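Enterocine A immunity protein (PDB 2BL8) confers immunity to the antimicrobial activity of enterocin A, a pediocin-like bacteriocin, and so probably protects the bacterium that makes it. Local coordinates at residues A[11-16]-A[26-31]; A[22-27]-A[65-70]; A[7-12]-A[33-38]. All coordinates share one frame; numbering follows the deposited sequence.

Contact 1: A[11-16]-A[26-31]; sequences ELYNDI and DILEVL
The Tyr13 ring and Leu28 make the aromatic part of this contact. Leu28 CD2 sits over one face of the ring, 4.0 Å from the ring centroid and 15° off the normal. This is a CH-pi contact. Two groups lie at the ring edge, in its plane. One is the carbonyl of Leu28, with Tyr13 CE1 3.2 Å from Leu28 O. The other is Leu31 CB. Leu28 thus meets the tyrosine by its methyl over the face and by its own backbone at the edge. Leu28 CB adds a contact, 3.7 Å from Tyr13 CE1. With CG anti to the backbone N (chi1 -179°), the Tyr13 ring reaches across to helix 25-38.

The two segments belong to helices 5-17 and 25-38, successive helices of a four-helix antiparallel bundle. Their local axes run nearly antiparallel, at 153°, and come within 9.8 Å.

The remaining contacts are aliphatic. Ile16 uses both branches. Ile16 CG2 lies 3.6 Å from Leu28 CD2, and the two side chains lie alongside, pointing opposite ways. On the other branch, Ile16 CD1 meets Ile27 CG2 at 4.1 Å with the side chains nearly at right angles. Leu31 forks over the first helix: Leu31 CD1 lies 3.9 Å from Tyr13 CA, and CD2 touches Leu12 CD2. Leu12 runs nearly perpendicular to Leu31. Helix 71-84 packs on Leu12 through Ile77, and helix 48-64 packs on Ile27 through Leu58.

Contact 2: A[22-27]-A[65-70]; sequences PKYSDI and NKIRFT
Tyr24 OH and the backbone of Arg68 are joined by two waters. The first water lies 2.6 Å from Tyr24 OH, and it donates a hydrogen bond to Arg68 O. The second accepts from Lys23 NZ at 2.8 Å and from Arg68 N at 2.8 Å. Its bond to Tyr24 OH is weak. Both backbone polar groups of Arg68, N and O, are therefore reached through water rather than directly by side chains of 22-27. The extended Lys23 chain brings its ammonium group to the second water. A third water bridges the other end of the contact, donating to Asp26 OD2 and to Asn65 OD1.

Beneath these waters lies Ile67, wedged in by both branches. Ile67 CG2 presses against the hydroxyl end of the Tyr24 ring, 3.3 Å from Tyr24 CE1. This is a tight approach, oblique to the ring. CD1 points toward Lys23 and Ile27. Ile67 CD1 lies 3.4 Å from Lys23 O and meets Ile27 CD1 tip to tip at 3.9 Å. Chi1 of -67° orients the fork: Ile67 CG2 lies anti to the backbone N, and CG1 lies beside that N. Ile27 CD1 also lies 4.3 Å from Phe69 CZ, again obliquely.

Segment 65-70 is the connection between two helices. A Schellman motif at Lys66, with positive phi, closes helix 48-64. Thr70 is the N-cap of helix 71-84. The 3-10 turn 22-24 leads into helix 25-38. The contact thus packs an interhelical loop against the start of helix 25-38. Ile16 of helix 5-17 touches Tyr24, Thr61 of helix 48-64 touches Ile27, and Ile77 of helix 71-84 touches Phe69.

Contact 3: A[7-12]-A[33-38]; sequences QIVHEL and KVYLKL
The rings of Tyr35 and His10 approach each other obliquely, with centroids 5.4 Å apart and planes at 65°. Val9 CG1 lies at the Tyr35 edge, near the ring plane. His10 CB approaches the same ring obliquely and is 4.0 Å from Tyr35 CE1. A water lies in the plane of both rings, at the edge of each, and ties them together. It is 2.5 Å from Tyr35 OH and 3.1 Å from His10 ND1. Tyr35 OH and His10 ND1 are 4.0 Å apart, and the water spans the gap. It holds the polar ends of both residues on the more exposed side of the contact. With CG anti to the backbone N (chi1 -165°), the His10 ring lies on the side of its helix where the Tyr35 ring stands.

Val9 fills the apolar side. Its two methyls take different partners. Val9 CG1 meets Tyr35 CB at 4.0 Å. Val9 CG2 reaches Leu38 CD1 at 3.9 Å and, more loosely, Val34 CG1. At the start of helix 5-17, Ala5 and Lys6 touch Leu38. Val34 in turn packs on Leu50 and Leu54 of helix 48-64.

The local axes come within 9.6 Å. The segments belong to helices 5-17 and 25-38, which run nearly antiparallel. The pair is an antiparallel helix packing of the four-helix bundle, with aliphatic side chains facing inward and a water-linked aromatic pair at the outer margin.

Overall arrangement
Contacts 1 and 3 hold the same pair, helices 5-17 and 25-38, at neighbouring levels. Their centres are 8 Å apart, and Leu31 O of contact 1 lies 3.5 Å from Val9 CG1 of contact 3. Contact 1 is buried and joined by apolar and CH-pi packing. Contact 3 is partly buried and adds a water between two rings. Contact 2 lies farther from the chain centre and brings in the loop between helices 48-64 and 71-84. It pairs a buried apolar wedge with bridging waters. Contacts 1 and 2 share Ile27 and meet where Ile16 CG2 lies 3.7 Å from Tyr24 CB. Contacts 2 and 3 do not touch; their centres are about 17 Å apart.

Contact 1: A[11-16]-A[26-31]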
loop_
_atom_site.group_PDB
_atom_site.type_symbol
_atom_site.label_atom_id
_atom_site.label_comp_id
_atom_site.label_asym_id
_atom_site.label_seq_id
_atom_site.Cartn_x
_atom_site.Cartn_y
_atom_site.Cartn_z
ATOM N N GLU A 11 -8.890 -5.676 -0.079
ATOM C CA GLU A 11 -8.713 -6.390 -1.340
ATOM C C GLU A 11 -7.275 -6.855 -1.557
ATOM O O GLU A 11 -7.043 -7.960 -2.045
ATOM C CB GLU A 11 -9.166 -5.512 -2.509
ATOM C CG GLU A 11 -10.651 -5.170 -2.469
ATOM C CD GLU A 11 -11.078 -4.225 -3.577
ATOM O OE1 GLU A 11 -10.255 -3.387 -4.004
ATOM O OE2 GLU A 11 -12.246 -4.306 -4.010
ATOM N N LEU A 12 -6.313 -6.017 -1.188
ATOM C CA LEU A 12 -4.908 -6.374 -1.352
ATOM C C LEU A 12 -4.574 -7.530 -0.408
ATOM O O LEU A 12 -3.883 -8.478 -0.789
ATOM C CB LEU A 12 -4.015 -5.161 -1.058
ATOM C CG LEU A 12 -2.506 -5.301 -1.289
ATOM C CD1 LEU A 12 -2.233 -5.672 -2.743
ATOM C CD2 LEU A 12 -1.818 -3.988 -0.940
ATOM N N TYR A 13 -5.087 -7.458 0.816
ATOM C CA TYR A 13 -4.845 -8.501 1.809
ATOM C C TYR A 13 -5.378 -9.839 1.309
ATOM O O TYR A 13 -4.666 -10.843 1.309
ATOM C CB TYR A 13 -5.539 -8.158 3.131
ATOM C CG TYR A 13 -5.308 -9.192 4.215
ATOM C CD1 TYR A 13 -4.358 -8.985 5.211
ATOM C CD2 TYR A 13 -6.005 -10.402 4.211
ATOM C CE1 TYR A 13 -4.103 -9.955 6.181
ATOM C CE2 TYR A 13 -5.756 -11.379 5.171
ATOM C CZ TYR A 13 -4.802 -11.148 6.153
ATOM O OH TYR A 13 -4.547 -12.110 7.106
ATOM N N ASN A 14 -6.641 -9.844 0.893
ATOM C CA ASN A 14 -7.281 -11.062 0.409
ATOM C C ASN A 14 -6.611 -11.649 -0.818
ATOM O O ASN A 14 -6.465 -12.866 -0.925
ATOM C CB ASN A 14 -8.761 -10.797 0.116
ATOM C CG ASN A 14 -9.607 -10.790 1.373
ATOM O OD1 ASN A 14 -9.087 -10.706 2.486
ATOM N ND2 ASN A 14 -10.921 -10.874 1.203
ATOM N N ASP A 15 -6.194 -10.796 -1.747
ATOM C CA ASP A 15 -5.550 -11.291 -2.959
ATOM C C ASP A 15 -4.227 -11.983 -2.642
ATOM O O ASP A 15 -3.908 -13.028 -3.209
ATOM C CB ASP A 15 -5.298 -10.148 -3.944
ATOM C CG ASP A 15 -4.985 -10.654 -5.336
ATOM O OD1 ASP A 15 -5.913 -11.166 -5.994
ATOM O OD2 ASP A 15 -3.816 -10.557 -5.765
ATOM N N ILE A 16 -3.459 -11.392 -1.735
ATOM C CA ILE A 16 -2.170 -11.951 -1.343
ATOM C C ILE A 16 -2.344 -13.190 -0.470
ATOM O O ILE A 16 -1.638 -14.190 -0.643
ATOM C CB ILE A 16 -1.328 -10.904 -0.562
ATOM C CG1 ILE A 16 -0.870 -9.792 -1.510
ATOM C CG2 ILE A 16 -0.116 -11.578 0.085
ATOM C CD1 ILE A 16 -0.166 -8.637 -0.810
ATOM N N ASP A 26 4.686 -11.277 6.759
ATOM C CA ASP A 26 4.894 -9.970 7.365
ATOM C C ASP A 26 4.007 -8.913 6.722
ATOM O O ASP A 26 3.405 -8.093 7.413
ATOM C CB ASP A 26 6.363 -9.555 7.253
ATOM C CG ASP A 26 7.285 -10.456 8.053
ATOM O OD1 ASP A 26 7.048 -10.619 9.269
ATOM O OD2 ASP A 26 8.246 -11.000 7.469
ATOM N N ILE A 27 3.934 -8.941 5.395
ATOM C CA ILE A 27 3.115 -7.994 4.646
ATOM C C ILE A 27 1.643 -8.109 5.041
ATOM O O ILE A 27 0.957 -7.101 5.211
ATOM C CB ILE A 27 3.262 -8.232 3.120
ATOM C CG1 ILE A 27 4.641 -7.767 2.654
ATOM C CG2 ILE A 27 2.154 -7.518 2.358
ATOM C CD1 ILE A 27 4.982 -8.192 1.240
ATOM N N LEU A 28 1.155 -9.335 5.191
ATOM C CA LEU A 28 -0.238 -9.539 5.571
ATOM C C LEU A 28 -0.495 -9.004 6.979
ATOM O O LEU A 28 -1.545 -8.421 7.250
ATOM C CB LEU A 28 -0.598 -11.026 5.501
ATOM C CG LEU A 28 -0.609 -11.667 4.110
ATOM C CD1 LEU A 28 -0.889 -13.152 4.240
ATOM C CD2 LEU A 28 -1.673 -11.006 3.242
ATOM N N GLU A 29 0.469 -9.202 7.873
ATOM C CA GLU A 29 0.340 -8.736 9.247
ATOM C C GLU A 29 0.222 -7.215 9.275
ATOM O O GLU A 29 -0.596 -6.656 10.007
ATOM C CB GLU A 29 1.551 -9.182 10.069
ATOM C CG GLU A 29 1.497 -8.783 11.535
ATOM C CD GLU A 29 2.640 -9.376 12.335
ATOM O OE1 GLU A 29 2.809 -10.613 12.290
ATOM O OE2 GLU A 29 3.364 -8.610 13.008
ATOM N N VAL A 30 1.041 -6.549 8.470
ATOM C CA VAL A 30 1.013 -5.094 8.404
ATOM C C VAL A 30 -0.304 -4.612 7.803
ATOM O O VAL A 30 -0.913 -3.668 8.304
ATOM C CB VAL A 30 2.191 -4.550 7.570
ATOM C CG1 VAL A 30 2.008 -3.064 7.325
ATOM C CG2 VAL A 30 3.500 -4.788 8.317
ATOM N N LEU A 31 -0.746 -5.257 6.728
ATOM C CA LEU A 31 -2.005 -4.874 6.104
ATOM C C LEU A 31 -3.138 -5.010 7.116
ATOM O O LEU A 31 -4.022 -4.155 7.193
ATOM C CB LEU A 31 -2.281 -5.749 4.880
ATOM C CG LEU A 31 -1.405 -5.441 3.664
ATOM C CD1 LEU A 31 -1.629 -6.507 2.599
ATOM C CD2 LEU A 31 -1.739 -4.054 3.126
#

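Contact 2: A[22-27]-A[65-70]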
loop_
_atom_site.group_PDB
_atom_site.type_symbol
_atom_site.label_atom_id
_atom_site.label_comp_id
_atom_site.label_asym_id
_atom_site.label_seq_id
_atom_site.Cartn_x
_atom_site.Cartn_y
_atom_site.Cartn_z
ATOM N N PRO A 22 4.537 -18.071 2.922
ATOM C CA PRO A 22 5.145 -17.496 4.127
ATOM C C PRO A 22 5.946 -16.212 3.912
ATOM O O PRO A 22 6.081 -15.403 4.831
ATOM C CB PRO A 22 6.011 -18.639 4.652
ATOM C CG PRO A 22 6.398 -19.365 3.401
ATOM C CD PRO A 22 5.089 -19.412 2.653
ATOM N N LYS A 23 6.472 -16.019 2.707
ATOM C CA LYS A 23 7.261 -14.825 2.415
ATOM C C LYS A 23 6.406 -13.557 2.423
ATOM O O LYS A 23 6.929 -12.444 2.375
ATOM C CB LYS A 23 7.965 -14.963 1.061
ATOM C CG LYS A 23 7.042 -14.925 -0.143
ATOM C CD LYS A 23 7.839 -14.981 -1.440
ATOM C CE LYS A 23 6.932 -14.888 -2.658
ATOM N NZ LYS A 23 7.698 -14.915 -3.937
ATOM N N TYR A 24 5.090 -13.736 2.479
ATOM C CA TYR A 24 4.155 -12.613 2.503
ATOM C C TYR A 24 3.529 -12.461 3.887
ATOM O O TYR A 24 2.680 -11.599 4.096
ATOM C CB TYR A 24 3.033 -12.827 1.481
ATOM C CG TYR A 24 3.452 -12.681 0.038
ATOM C CD1 TYR A 24 3.780 -11.435 -0.490
ATOM C CD2 TYR A 24 3.509 -13.789 -0.804
ATOM C CE1 TYR A 24 4.154 -11.294 -1.824
ATOM C CE2 TYR A 24 3.883 -13.660 -2.140
ATOM C CZ TYR A 24 4.205 -12.412 -2.642
ATOM O OH TYR A 24 4.583 -12.281 -3.961
ATOM N N SER A 25 3.950 -13.300 4.829
ATOM C CA SER A 25 3.407 -13.265 6.184
ATOM C C SER A 25 3.513 -11.897 6.847
ATOM O O SER A 25 2.546 -11.414 7.436
ATOM C CB SER A 25 4.104 -14.308 7.061
ATOM O OG SER A 25 5.501 -14.075 7.110
ATOM N N ASP A 26 4.686 -11.277 6.759
ATOM C CA ASP A 26 4.894 -9.970 7.365
ATOM C C ASP A 26 4.007 -8.913 6.722
ATOM O O ASP A 26 3.405 -8.093 7.413
ATOM C CB ASP A 26 6.363 -9.555 7.253
ATOM C CG ASP A 26 7.285 -10.456 8.053
ATOM O OD1 ASP A 26 7.048 -10.619 9.269
ATOM O OD2 ASP A 26 8.246 -11.000 7.469
ATOM N N ILE A 27 3.934 -8.941 5.395
ATOM C CA ILE A 27 3.115 -7.994 4.646
ATOM C C ILE A 27 1.643 -8.109 5.041
ATOM O O ILE A 27 0.957 -7.101 5.211
ATOM C CB ILE A 27 3.262 -8.232 3.120
ATOM C CG1 ILE A 27 4.641 -7.767 2.654
ATOM C CG2 ILE A 27 2.154 -7.518 2.358
ATOM C CD1 ILE A 27 4.982 -8.192 1.240
ATOM N N ASN A 65 13.195 -8.265 0.281
ATOM C CA ASN A 65 12.857 -9.685 0.274
ATOM C C ASN A 65 12.767 -10.249 -1.142
ATOM O O ASN A 65 12.412 -11.412 -1.330
ATOM C CB ASN A 65 11.530 -9.915 1.003
ATOM C CG ASN A 65 11.573 -9.466 2.451
ATOM O OD1 ASN A 65 10.588 -9.580 3.179
ATOM N ND2 ASN A 65 12.719 -8.953 2.877
ATOM N N LYS A 66 13.089 -9.420 -2.129
ATOM C CA LYS A 66 13.051 -9.827 -3.530
ATOM C C LYS A 66 11.700 -10.428 -3.921
ATOM O O LYS A 66 11.626 -11.497 -4.532
ATOM C CB LYS A 66 14.188 -10.816 -3.805
ATOM C CG LYS A 66 15.563 -10.215 -3.539
ATOM C CD LYS A 66 16.679 -11.222 -3.729
ATOM C CE LYS A 66 18.043 -10.579 -3.525
ATOM N NZ LYS A 66 19.154 -11.562 -3.698
ATOM N N ILE A 67 10.638 -9.713 -3.563
ATOM C CA ILE A 67 9.260 -10.113 -3.845
ATOM C C ILE A 67 8.710 -9.335 -5.035
ATOM O O ILE A 67 9.018 -8.156 -5.205
ATOM C CB ILE A 67 8.335 -9.811 -2.647
ATOM C CG1 ILE A 67 8.701 -10.695 -1.457
ATOM C CG2 ILE A 67 6.883 -10.005 -3.050
ATOM C CD1 ILE A 67 7.906 -10.375 -0.205
ATOM N N ARG A 68 7.887 -9.991 -5.847
ATOM C CA ARG A 68 7.289 -9.342 -7.009
ATOM C C ARG A 68 5.769 -9.394 -6.923
ATOM O O ARG A 68 5.174 -10.469 -6.984
ATOM C CB ARG A 68 7.732 -10.023 -8.309
ATOM C CG ARG A 68 9.223 -9.973 -8.590
ATOM C CD ARG A 68 9.750 -8.545 -8.632
ATOM N NE ARG A 68 9.048 -7.710 -9.602
ATOM C CZ ARG A 68 9.384 -6.452 -9.873
ATOM N NH1 ARG A 68 10.410 -5.893 -9.249
ATOM N NH2 ARG A 68 8.693 -5.752 -10.763
ATOM N N PHE A 69 5.145 -8.232 -6.770
ATOM C CA PHE A 69 3.691 -8.155 -6.708
ATOM C C PHE A 69 3.158 -8.405 -8.113
ATOM O O PHE A 69 3.844 -8.139 -9.098
ATOM C CB PHE A 69 3.244 -6.762 -6.265
ATOM C CG PHE A 69 3.608 -6.425 -4.850
ATOM C CD1 PHE A 69 3.046 -7.123 -3.792
ATOM C CD2 PHE A 69 4.506 -5.397 -4.576
ATOM C CE1 PHE A 69 3.368 -6.806 -2.476
ATOM C CE2 PHE A 69 4.837 -5.070 -3.264
ATOM C CZ PHE A 69 4.268 -5.776 -2.212
ATOM N N THR A 70 1.937 -8.919 -8.212
ATOM C CA THR A 70 1.351 -9.155 -9.525
ATOM C C THR A 70 0.951 -7.795 -10.084
ATOM O O THR A 70 0.871 -6.815 -9.342
ATOM C CB THR A 70 0.094 -10.047 -9.440
ATOM O OG1 THR A 70 -0.916 -9.391 -8.664
ATOM C CG2 THR A 70 0.434 -11.380 -8.792
HETATM O O HOH W 1 7.499 -12.785 -5.713
HETATM O O HOH W 2 2.578 -11.365 -5.309
HETATM O O HOH W 3 8.905 -9.621 5.333
#

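Contact 3: A[7-12]-A[33-38]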
loop_
_atom_site.group_PDB
_atom_site.type_symbol
_atom_site.label_atom_id
_atom_site.label_comp_id
_atom_site.label_asym_id
_atom_site.label_seq_id
_atom_site.Cartn_x
_atom_site.Cartn_y
_atom_site.Cartn_z
ATOM N N GLN A 7 -11.315 -0.584 1.666
ATOM C CA GLN A 7 -11.623 -1.512 0.591
ATOM C C GLN A 7 -10.371 -1.986 -0.132
ATOM O O GLN A 7 -10.201 -3.179 -0.374
ATOM C CB GLN A 7 -12.581 -0.863 -0.411
ATOM C CG GLN A 7 -13.171 -1.832 -1.421
ATOM C CD GLN A 7 -14.139 -1.156 -2.373
ATOM O OE1 GLN A 7 -14.961 -0.337 -1.959
ATOM N NE2 GLN A 7 -14.055 -1.503 -3.653
ATOM N N ILE A 8 -9.496 -1.047 -0.474
ATOM C CA ILE A 8 -8.271 -1.407 -1.174
ATOM C C ILE A 8 -7.363 -2.279 -0.310
ATOM O O ILE A 8 -6.817 -3.271 -0.788
ATOM C CB ILE A 8 -7.501 -0.155 -1.623
ATOM C CG1 ILE A 8 -8.382 0.699 -2.544
ATOM C CG2 ILE A 8 -6.223 -0.567 -2.334
ATOM C CD1 ILE A 8 -8.846 -0.006 -3.792
ATOM N N VAL A 9 -7.217 -1.924 0.962
ATOM C CA VAL A 9 -6.382 -2.703 1.871
ATOM C C VAL A 9 -6.956 -4.105 2.017
ATOM O O VAL A 9 -6.223 -5.093 1.972
ATOM C CB VAL A 9 -6.301 -2.046 3.267
ATOM C CG1 VAL A 9 -5.643 -2.994 4.258
ATOM C CG2 VAL A 9 -5.507 -0.754 3.182
ATOM N N HIS A 10 -8.273 -4.181 2.196
ATOM C CA HIS A 10 -8.954 -5.463 2.344
ATOM C C HIS A 10 -8.744 -6.300 1.085
ATOM O O HIS A 10 -8.440 -7.488 1.168
ATOM C CB HIS A 10 -10.451 -5.231 2.584
ATOM C CG HIS A 10 -11.180 -6.439 3.087
ATOM N ND1 HIS A 10 -12.452 -6.369 3.619
ATOM C CD2 HIS A 10 -10.822 -7.744 3.145
ATOM C CE1 HIS A 10 -12.842 -7.577 3.985
ATOM N NE2 HIS A 10 -11.871 -8.430 3.708
ATOM N N GLU A 11 -8.890 -5.676 -0.079
ATOM C CA GLU A 11 -8.713 -6.390 -1.340
ATOM C C GLU A 11 -7.275 -6.855 -1.557
ATOM O O GLU A 11 -7.043 -7.960 -2.045
ATOM C CB GLU A 11 -9.166 -5.512 -2.509
ATOM C CG GLU A 11 -10.651 -5.170 -2.469
ATOM C CD GLU A 11 -11.078 -4.225 -3.577
ATOM O OE1 GLU A 11 -10.255 -3.387 -4.004
ATOM O OE2 GLU A 11 -12.246 -4.306 -4.010
ATOM N N LEU A 12 -6.313 -6.017 -1.188
ATOM C CA LEU A 12 -4.908 -6.374 -1.352
ATOM C C LEU A 12 -4.574 -7.530 -0.408
ATOM O O LEU A 12 -3.883 -8.478 -0.789
ATOM C CB LEU A 12 -4.015 -5.161 -1.058
ATOM C CG LEU A 12 -2.506 -5.301 -1.289
ATOM C CD1 LEU A 12 -2.233 -5.672 -2.743
ATOM C CD2 LEU A 12 -1.818 -3.988 -0.940
ATOM N N LYS A 33 -2.982 -4.819 10.411
ATOM C CA LYS A 33 -2.835 -3.736 11.377
ATOM C C LYS A 33 -3.364 -2.415 10.831
ATOM O O LYS A 33 -4.049 -1.671 11.534
ATOM C CB LYS A 33 -1.359 -3.590 11.758
ATOM C CG LYS A 33 -1.078 -2.561 12.844
ATOM C CD LYS A 33 0.399 -2.565 13.223
ATOM C CE LYS A 33 0.695 -1.569 14.336
ATOM N NZ LYS A 33 2.131 -1.599 14.742
ATOM N N VAL A 34 -3.037 -2.122 9.576
ATOM C CA VAL A 34 -3.484 -0.885 8.945
ATOM C C VAL A 34 -5.005 -0.856 8.796
ATOM O O VAL A 34 -5.642 0.168 9.057
ATOM C CB VAL A 34 -2.821 -0.717 7.555
ATOM C CG1 VAL A 34 -3.386 0.499 6.836
ATOM C CG2 VAL A 34 -1.328 -0.568 7.725
ATOM N N TYR A 35 -5.580 -1.983 8.384
ATOM C CA TYR A 35 -7.024 -2.097 8.199
ATOM C C TYR A 35 -7.764 -1.737 9.482
ATOM O O TYR A 35 -8.705 -0.944 9.463
ATOM C CB TYR A 35 -7.408 -3.524 7.797
ATOM C CG TYR A 35 -8.887 -3.684 7.523
ATOM C CD1 TYR A 35 -9.442 -3.272 6.313
ATOM C CD2 TYR A 35 -9.739 -4.217 8.491
ATOM C CE1 TYR A 35 -10.811 -3.384 6.073
ATOM C CE2 TYR A 35 -11.107 -4.334 8.262
ATOM C CZ TYR A 35 -11.636 -3.915 7.054
ATOM O OH TYR A 35 -12.992 -4.015 6.835
ATOM N N LEU A 36 -7.340 -2.333 10.591
ATOM C CA LEU A 36 -7.965 -2.064 11.881
ATOM C C LEU A 36 -7.895 -0.576 12.230
ATOM O O LEU A 36 -8.870 -0.001 12.725
ATOM C CB LEU A 36 -7.300 -2.907 12.974
ATOM C CG LEU A 36 -7.561 -4.415 12.857
ATOM C CD1 LEU A 36 -6.707 -5.167 13.863
ATOM C CD2 LEU A 36 -9.041 -4.706 13.075
ATOM N N LYS A 37 -6.749 0.050 11.970
ATOM C CA LYS A 37 -6.588 1.473 12.254
ATOM C C LYS A 37 -7.521 2.328 11.404
ATOM O O LYS A 37 -8.066 3.325 11.882
ATOM C CB LYS A 37 -5.141 1.912 12.010
ATOM C CG LYS A 37 -4.148 1.346 13.002
ATOM C CD LYS A 37 -2.782 1.989 12.836
ATOM C CE LYS A 37 -1.807 1.476 13.881
ATOM N NZ LYS A 37 -2.326 1.701 15.259
ATOM N N LEU A 38 -7.705 1.936 10.147
ATOM C CA LEU A 38 -8.570 2.673 9.232
ATOM C C LEU A 38 -10.045 2.617 9.630
ATOM O O LEU A 38 -10.858 3.372 9.106
ATOM C CB LEU A 38 -8.399 2.147 7.802
ATOM C CG LEU A 38 -7.059 2.452 7.119
ATOM C CD1 LEU A 38 -6.989 1.747 5.775
ATOM C CD2 LEU A 38 -6.906 3.952 6.933
HETATM O O HOH W 4 -13.834 -3.675 4.464
#